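Local coordinates for conserved domain protein (Streptococcus pneumoniae, PDB 4IAJ), which is of unknown function and belongs to the DUF4649 family, at residues K16-V21 with P45-T50. Sequence-based numbering, arbitrary orientation.
Sequences KNERTV and PVQKLT
Glu18 meets Gln47 across the surface of the sheet, and this pair carries the whole contact between 16-21 and 45-50. Both residues are exposed, so this is a surface bond. Gln47 NE2 donates a hydrogen bond to Glu18 OE2 over 2.8 Å, with an N-H...O angle of 155°. The donor sits well above the carboxylate plane, and the carboxylate and amide planes are turned 70° apart. The two side chains cross at about a right angle. Gln47 CG lies anti to the backbone N (chi1 -160°) and the chain continues extended, which carries NE2 over to the carboxylate. The CA atoms of Glu18 and Gln47 are 8.1 Å apart, with strand 7-12 lying between the two strands. The antiparallel sheet has the order 18-23, 7-12, 46-51, 54-56, so the bond bridges two non-adjacent strands. Both side chains also pack on Ile12 of the intervening strand. A classic beta bulge places Gln47 and Lys48 together opposite Thr10. Arg19, next in line, is held elsewhere: its NE forms a salt bridge with Asp13 OD2, and its NH2 bonds to the backbone oxygen of His59 of the second subunit. Thr20 OG1 is hydrogen-bonded to Thr10 OG1 on strand 7-12.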
# COMPACT_ATOMS: atom_id res chain seq x y z
N LYS B 16 -21.38 0.05 5.15
CA LYS B 16 -22.20 0.32 6.35
C LYS B 16 -22.84 -0.94 6.92
O LYS B 16 -23.91 -0.86 7.54
CB LYS B 16 -23.25 1.41 6.10
CG LYS B 16 -22.67 2.74 5.64
CD LYS B 16 -21.59 3.26 6.59
CE LYS B 16 -20.86 4.48 6.02
NZ LYS B 16 -21.76 5.66 5.91
N ASN B 17 -22.18 -2.08 6.75
CA ASN B 17 -22.61 -3.36 7.32
C ASN B 17 -21.72 -3.79 8.47
O ASN B 17 -20.50 -3.55 8.45
CB ASN B 17 -22.66 -4.45 6.24
CG ASN B 17 -23.86 -4.30 5.31
OD1 ASN B 17 -24.99 -4.56 5.71
ND2 ASN B 17 -23.63 -3.86 4.08
N GLU B 18 -22.33 -4.43 9.46
CA GLU B 18 -21.58 -4.93 10.61
C GLU B 18 -20.86 -6.21 10.23
O GLU B 18 -21.45 -7.11 9.64
CB GLU B 18 -22.49 -5.19 11.81
CG GLU B 18 -22.94 -3.94 12.56
CD GLU B 18 -24.07 -4.23 13.54
OE1 GLU B 18 -24.12 -5.35 14.08
OE2 GLU B 18 -24.90 -3.32 13.77
N ARG B 19 -19.59 -6.28 10.59
CA ARG B 19 -18.77 -7.48 10.44
C ARG B 19 -18.26 -7.88 11.79
O ARG B 19 -17.84 -7.02 12.56
CB ARG B 19 -17.57 -7.20 9.55
CG ARG B 19 -17.91 -6.80 8.13
CD ARG B 19 -18.90 -7.75 7.51
NE ARG B 19 -19.34 -7.26 6.20
CZ ARG B 19 -20.48 -7.56 5.61
NH1 ARG B 19 -21.41 -8.34 6.21
NH2 ARG B 19 -20.72 -7.05 4.40
N THR B 20 -18.25 -9.18 12.08
CA THR B 20 -17.73 -9.66 13.35
C THR B 20 -16.58 -10.64 13.08
O THR B 20 -16.74 -11.54 12.27
CB THR B 20 -18.82 -10.32 14.20
OG1 THR B 20 -19.84 -9.35 14.49
CG2 THR B 20 -18.26 -10.84 15.52
N VAL B 21 -15.44 -10.43 13.74
CA VAL B 21 -14.33 -11.38 13.72
C VAL B 21 -14.07 -11.82 15.14
O VAL B 21 -14.33 -11.07 16.08
CB VAL B 21 -13.04 -10.83 13.08
CG1 VAL B 21 -13.26 -10.58 11.60
CG2 VAL B 21 -12.57 -9.54 13.76
N PRO B 45 -14.45 1.94 12.11
CA PRO B 45 -14.84 2.12 13.51
C PRO B 45 -15.33 0.84 14.16
O PRO B 45 -16.04 0.03 13.53
CB PRO B 45 -15.98 3.14 13.43
CG PRO B 45 -16.56 2.94 12.06
CD PRO B 45 -15.42 2.54 11.18
N VAL B 46 -14.98 0.66 15.43
CA VAL B 46 -15.38 -0.53 16.18
C VAL B 46 -16.69 -0.27 16.90
O VAL B 46 -16.82 0.69 17.66
CB VAL B 46 -14.29 -1.00 17.15
CG1 VAL B 46 -14.78 -2.15 18.03
CG2 VAL B 46 -13.05 -1.43 16.38
N GLN B 47 -17.66 -1.12 16.63
CA GLN B 47 -18.96 -1.02 17.26
C GLN B 47 -18.98 -1.77 18.58
O GLN B 47 -19.63 -1.31 19.51
CB GLN B 47 -20.02 -1.59 16.33
CG GLN B 47 -21.41 -1.10 16.65
CD GLN B 47 -22.46 -2.08 16.21
OE1 GLN B 47 -22.42 -3.25 16.59
NE2 GLN B 47 -23.38 -1.62 15.37
N LYS B 48 -18.29 -2.91 18.65
CA LYS B 48 -18.22 -3.70 19.89
C LYS B 48 -16.88 -4.44 20.03
O LYS B 48 -16.46 -5.10 19.10
CB LYS B 48 -19.36 -4.72 19.93
CG LYS B 48 -19.37 -5.62 21.15
CD LYS B 48 -20.63 -6.48 21.19
CE LYS B 48 -20.47 -7.73 20.33
NZ LYS B 48 -21.70 -8.57 20.33
N LEU B 49 -16.23 -4.30 21.18
CA LEU B 49 -15.01 -5.04 21.50
C LEU B 49 -15.25 -5.83 22.77
O LEU B 49 -15.47 -5.24 23.82
CB LEU B 49 -13.83 -4.10 21.68
CG LEU B 49 -12.55 -4.67 22.30
CD1 LEU B 49 -11.94 -5.75 21.40
CD2 LEU B 49 -11.55 -3.56 22.55
N THR B 50 -15.20 -7.15 22.68
CA THR B 50 -15.54 -8.04 23.78
C THR B 50 -14.31 -8.86 24.15
O THR B 50 -13.77 -9.59 23.31
CB THR B 50 -16.72 -8.98 23.42
OG1 THR B 50 -17.86 -8.20 23.03
CG2 THR B 50 -17.11 -9.84 24.58